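Local coordinates for protein neurotoxin (Clostridium botulinum, PDB 3N7L) that probably binds gangliosides on nerve-cell membranes through its receptor-binding domain, the part of a botulinum neurotoxin that recognises the target cell, at residues 262-268 and 396-400; 257-261 and 279-283. All coordinates share one frame; numbering follows the deposited sequence.

Contact 1 of 2, residues 262-268 and 396-400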
loop_
_atom_site.group_PDB
_atom_site.type_symbol
_atom_site.label_atom_id
_atom_site.label_comp_id
_atom_site.label_asym_id
_atom_site.label_seq_id
_atom_site.Cartn_x
_atom_site.Cartn_y
_atom_site.Cartn_z
ATOM N N LYS A 262 22.555 18.098 9.851
ATOM C CA LYS A 262 23.270 19.310 10.214
ATOM C C LYS A 262 23.965 18.994 11.525
ATOM O O LYS A 262 23.314 18.769 12.540
ATOM C CB LYS A 262 22.325 20.496 10.393
ATOM C CG LYS A 262 23.087 21.784 10.672
ATOM C CD LYS A 262 22.245 23.019 10.444
ATOM C CE LYS A 262 23.090 24.273 10.609
ATOM N NZ LYS A 262 22.282 25.493 10.347
ATOM N N GLY A 263 25.292 18.966 11.507
ATOM C CA GLY A 263 26.007 18.619 12.719
ATOM C C GLY A 263 25.646 17.174 13.041
ATOM O O GLY A 263 25.575 16.332 12.140
ATOM N N ASN A 264 25.395 16.882 14.310
ATOM C CA ASN A 264 25.033 15.526 14.720
ATOM C C ASN A 264 23.563 15.229 14.478
ATOM O O ASN A 264 23.144 14.071 14.520
ATOM C CB ASN A 264 25.300 15.320 16.213
ATOM C CG ASN A 264 26.763 15.381 16.559
ATOM O OD1 ASN A 264 27.569 14.629 16.015
ATOM N ND2 ASN A 264 27.120 16.278 17.471
ATOM N N GLY A 265 22.782 16.272 14.223
ATOM C CA GLY A 265 21.356 16.073 14.058
ATOM C C GLY A 265 20.762 15.758 12.700
ATOM O O GLY A 265 21.285 16.144 11.648
ATOM N N ILE A 266 19.660 15.019 12.745
ATOM C CA ILE A 266 18.889 14.690 11.555
ATOM C C ILE A 266 17.848 15.805 11.539
ATOM O O ILE A 266 17.188 16.046 12.549
ATOM C CB ILE A 266 18.111 13.354 11.692
ATOM C CG1 ILE A 266 19.061 12.156 11.614
ATOM C CG2 ILE A 266 17.038 13.273 10.603
ATOM C CD1 ILE A 266 19.783 12.035 10.285
ATOM N N VAL A 267 17.714 16.503 10.419
ATOM C CA VAL A 267 16.721 17.566 10.323
ATOM C C VAL A 267 15.892 17.320 9.071
ATOM O O VAL A 267 16.379 16.736 8.096
ATOM C CB VAL A 267 17.366 18.977 10.239
ATOM C CG1 VAL A 267 18.229 19.237 11.463
ATOM C CG2 VAL A 267 18.180 19.104 8.966
ATOM N N PHE A 268 14.636 17.743 9.100
ATOM C CA PHE A 268 13.757 17.548 7.959
ATOM C C PHE A 268 13.568 18.839 7.187
ATOM O O PHE A 268 13.269 19.882 7.769
ATOM C CB PHE A 268 12.400 17.015 8.413
ATOM C CG PHE A 268 12.457 15.623 8.976
ATOM C CD1 PHE A 268 12.622 15.414 10.341
ATOM C CD2 PHE A 268 12.337 14.520 8.138
ATOM C CE1 PHE A 268 12.659 14.120 10.866
ATOM C CE2 PHE A 268 12.372 13.221 8.649
ATOM C CZ PHE A 268 12.533 13.023 10.018
ATOM N N TYR A 396 14.306 23.676 14.302
ATOM C CA TYR A 396 14.623 22.526 13.472
ATOM C C TYR A 396 13.532 21.487 13.652
ATOM O O TYR A 396 13.136 21.183 14.784
ATOM C CB TYR A 396 15.968 21.894 13.880
ATOM C CG TYR A 396 17.183 22.727 13.532
ATOM C CD1 TYR A 396 17.549 22.938 12.201
ATOM C CD2 TYR A 396 17.939 23.338 14.527
ATOM C CE1 TYR A 396 18.640 23.747 11.872
ATOM C CE2 TYR A 396 19.029 24.148 14.209
ATOM C CZ TYR A 396 19.372 24.348 12.881
ATOM O OH TYR A 396 20.437 25.162 12.560
ATOM N N LEU A 397 13.039 20.957 12.537
ATOM C CA LEU A 397 12.027 19.912 12.577
ATOM C C LEU A 397 12.900 18.670 12.679
ATOM O O LEU A 397 13.687 18.376 11.771
ATOM C CB LEU A 397 11.213 19.900 11.284
ATOM C CG LEU A 397 10.118 18.836 11.158
ATOM C CD1 LEU A 397 9.123 18.958 12.321
ATOM C CD2 LEU A 397 9.412 19.004 9.820
ATOM N N ILE A 398 12.771 17.949 13.787
ATOM C CA ILE A 398 13.618 16.792 14.014
ATOM C C ILE A 398 12.915 15.549 14.528
ATOM O O ILE A 398 11.817 15.618 15.078
ATOM C CB ILE A 398 14.688 17.108 15.076
ATOM C CG1 ILE A 398 13.992 17.432 16.409
ATOM C CG2 ILE A 398 15.553 18.290 14.636
ATOM C CD1 ILE A 398 14.889 17.314 17.625
ATOM N N PRO A 399 13.552 14.385 14.342
ATOM C CA PRO A 399 12.976 13.135 14.828
ATOM C C PRO A 399 13.328 13.227 16.320
ATOM O O PRO A 399 14.443 13.619 16.666
ATOM C CB PRO A 399 13.778 12.070 14.079
ATOM C CG PRO A 399 15.106 12.713 13.903
ATOM C CD PRO A 399 14.782 14.142 13.564
ATOM N N VAL A 400 12.383 12.898 17.191
ATOM C CA VAL A 400 12.600 13.010 18.626
ATOM C C VAL A 400 11.951 11.847 19.368
ATOM O O VAL A 400 10.910 11.340 18.961
ATOM C CB VAL A 400 12.003 14.354 19.150
ATOM C CG1 VAL A 400 10.496 14.365 18.939
ATOM C CG2 VAL A 400 12.342 14.564 20.614
HETATM O O HOH W 1 14.223 21.501 9.934
#
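Phe-268 and Leu-397 make the one direct backbone hydrogen bond between strands 265-268 and 396-400. Phe-268 N gives its hydrogen to Leu-397 O over 2.9 Å, at an N-H...O angle of 157°. The same carbonyl oxygen receives a CA-H...O contact from Val-267 CA at 3.5 Å, so an N-H bond and a much weaker CA-H contact from successive residues meet at it. Between the same two residues the return bond is made through a water, which donates to Phe-268 O and accepts from Leu-397 N. The strand directions differ by 121°, far from a flat antiparallel pair. Phe-268 CB also touches Leu-397 CD2 at 3.9 Å, and Ile-379 of strand 373-384 packs against both residues. On one flank the Phe-268 ring leans on Pro-399, whose CD comes within 3.4 Å of CE1, while Ile-398 C and Pro-399 N lie in the ring plane at its edge. Pro-399 also turns CG to Ile-266 CB at 3.8 Å, its ring crossing that side chain at about a right angle. On the other flank the chi1 of Val-267 (-59°) sets CG1 beside the Tyr-396 ring, 3.8 Å from CD1, the two side chains pointing the same way. Farther out, the extended Lys-262 side chain crosses Tyr-396 at about a right angle and donates from NZ to OH over 2.9 Å. Asp-389 bridges both ends, its OD1 in a salt bridge with Lys-262 NZ and its OD2 hydrogen-bonded to Tyr-396 OH, which should fix the hydroxyl's position. Lys-262 to Gly-265 form a type II' beta turn, making 257-270 a beta hairpin; its second strand here packs on a long strand of the beta-trefoil that forms the C-terminal half of the receptor-binding domain.

Contact 2 of 2, residues 257-261 and 279-283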
loop_
_atom_site.group_PDB
_atom_site.type_symbol
_atom_site.label_atom_id
_atom_site.label_comp_id
_atom_site.label_asym_id
_atom_site.label_seq_id
_atom_site.Cartn_x
_atom_site.Cartn_y
_atom_site.Cartn_z
ATOM N N ARG A 257 8.392 16.463 3.562
ATOM C CA ARG A 257 9.703 16.662 4.172
ATOM C C ARG A 257 10.608 15.488 3.836
ATOM O O ARG A 257 10.151 14.356 3.721
ATOM C CB ARG A 257 9.580 16.771 5.695
ATOM C CG ARG A 257 8.827 17.994 6.169
ATOM C CD ARG A 257 9.721 19.219 6.219
ATOM N NE ARG A 257 8.909 20.424 6.298
ATOM C CZ ARG A 257 9.283 21.566 6.864
ATOM N NH1 ARG A 257 10.484 21.693 7.433
ATOM N NH2 ARG A 257 8.439 22.591 6.850
ATOM N N TYR A 258 11.895 15.766 3.665
ATOM C CA TYR A 258 12.858 14.708 3.395
ATOM C C TYR A 258 13.933 14.821 4.466
ATOM O O TYR A 258 14.028 15.837 5.156
ATOM C CB TYR A 258 13.460 14.851 1.983
ATOM C CG TYR A 258 14.326 16.074 1.775
ATOM C CD1 TYR A 258 15.656 16.102 2.213
ATOM C CD2 TYR A 258 13.822 17.201 1.121
ATOM C CE1 TYR A 258 16.462 17.217 1.997
ATOM C CE2 TYR A 258 14.615 18.327 0.904
ATOM C CZ TYR A 258 15.931 18.327 1.341
ATOM O OH TYR A 258 16.708 19.431 1.110
ATOM N N MET A 259 14.735 13.774 4.612
ATOM C CA MET A 259 15.787 13.750 5.616
ATOM C C MET A 259 17.111 14.378 5.210
ATOM O O MET A 259 17.660 14.076 4.150
ATOM C CB MET A 259 16.057 12.313 6.048
ATOM C CG MET A 259 15.425 11.924 7.359
ATOM S SD MET A 259 15.782 10.206 7.788
ATOM C CE MET A 259 17.537 10.150 7.615
ATOM N N SER A 260 17.623 15.247 6.074
ATOM C CA SER A 260 18.904 15.887 5.854
ATOM C C SER A 260 19.684 15.802 7.166
ATOM O O SER A 260 19.218 15.202 8.140
ATOM C CB SER A 260 18.722 17.345 5.443
ATOM O OG SER A 260 19.968 17.903 5.060
ATOM N N LYS A 261 20.859 16.410 7.195
ATOM C CA LYS A 261 21.696 16.378 8.383
ATOM C C LYS A 261 22.413 17.707 8.591
ATOM O O LYS A 261 22.807 18.371 7.630
ATOM C CB LYS A 261 22.721 15.240 8.242
ATOM C CG LYS A 261 23.802 15.160 9.312
ATOM C CD LYS A 261 24.742 13.980 9.012
ATOM C CE LYS A 261 25.857 13.804 10.047
ATOM N NZ LYS A 261 26.885 14.889 10.009
ATOM N N GLU A 279 14.518 12.460 -2.683
ATOM C CA GLU A 279 15.265 13.632 -2.257
ATOM C C GLU A 279 15.787 13.374 -0.845
ATOM O O GLU A 279 15.127 12.717 -0.039
ATOM C CB GLU A 279 14.361 14.870 -2.292
ATOM C CG GLU A 279 15.029 16.151 -1.822
ATOM C CD GLU A 279 14.306 17.402 -2.309
ATOM O OE1 GLU A 279 13.072 17.340 -2.525
ATOM O OE2 GLU A 279 14.975 18.451 -2.466
ATOM N N GLY A 280 16.985 13.868 -0.558
ATOM C CA GLY A 280 17.555 13.679 0.760
ATOM C C GLY A 280 18.279 12.361 0.960
ATOM O O GLY A 280 18.499 11.605 0.020
ATOM N N TYR A 281 18.632 12.087 2.209
ATOM C CA TYR A 281 19.348 10.874 2.565
ATOM C C TYR A 281 18.441 9.668 2.744
ATOM O O TYR A 281 17.293 9.792 3.177
ATOM C CB TYR A 281 20.156 11.120 3.842
ATOM C CG TYR A 281 21.132 12.256 3.673
ATOM C CD1 TYR A 281 21.186 13.304 4.597
ATOM C CD2 TYR A 281 21.968 12.315 2.556
ATOM C CE1 TYR A 281 22.043 14.387 4.405
ATOM C CE2 TYR A 281 22.828 13.391 2.355
ATOM C CZ TYR A 281 22.859 14.423 3.279
ATOM O OH TYR A 281 23.697 15.494 3.063
ATOM N N LYS A 282 18.978 8.503 2.399
ATOM C CA LYS A 282 18.256 7.250 2.508
ATOM C C LYS A 282 18.737 6.487 3.729
ATOM O O LYS A 282 19.851 6.684 4.203
ATOM C CB LYS A 282 18.477 6.407 1.248
ATOM C CG LYS A 282 17.770 6.965 0.029
ATOM C CD LYS A 282 18.326 6.408 -1.273
ATOM C CE LYS A 282 19.579 7.148 -1.701
ATOM N NZ LYS A 282 20.029 6.715 -3.060
ATOM N N ILE A 283 17.882 5.617 4.240
ATOM C CA ILE A 283 18.226 4.808 5.394
ATOM C C ILE A 283 18.245 3.345 4.971
ATOM O O ILE A 283 17.657 2.983 3.953
ATOM C CB ILE A 283 17.190 5.006 6.573
ATOM C CG1 ILE A 283 15.766 4.632 6.138
ATOM C CG2 ILE A 283 17.197 6.444 7.036
ATOM C CD1 ILE A 283 15.501 3.116 6.103
HETATM O O HOH W 2 15.329 11.822 2.430
#
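Tyr-258 and Glu-279 stack where the first strand of a beta-trefoil hairpin meets the loop leading into strand 283-287. Glu-279 CG sits over one face of the tyrosine ring, 3.5 Å from its centroid and 20° off the normal, a CH-pi contact. The carboxylate runs on past the ring's CD2-CE2 edge, its plane 10° from that of the ring, and OE1 is held by the backbone N of Lys-272. Extension of Glu-279 from CG anti to the backbone N carries CG over the face and the carboxylate beyond the rim; the two side chains cross obliquely. Gly-280 CA approaches Tyr-258 CD1 to 3.4 Å, a closeness that, with its positive phi, suits a residue lacking a side chain. Tyr-281 is turned differently: it offers its ring edge to Lys-261 N, in plane with it, while Ser-260 CA approaches obliquely. On the buried side Met-259 bends at its last torsion and crosses Ile-283 at about a right angle, CE to CG2 at 3.8 Å. The backbones are joined by Tyr-281 N to Met-259 O, 2.9 Å and nearly straight at 170°, and by a water that accepts from Met-259 N and donates to Glu-279 O and Tyr-281 O.

Both contacts hang on the hairpin 257-270, mainly through one strand each: contact 1 ties its second strand to strand 394-402, with Lys-262 of the first strand's end also reaching across, and contact 2 ties its first to the loop 279-283. Contact 1 is the more buried, with six of its eight touching residues buried against two of eight in contact 2. Its surface is mostly aliphatic and aromatic, with a charged cluster at one end; contact 2 relies on a glutamate methylene over a tyrosine face, with the carboxylate near its rim, and on a glycine-bearing loop. Each has one direct backbone bond supplemented by a water. Inside the hairpin Ser-260 N probably bonds Val-267 O.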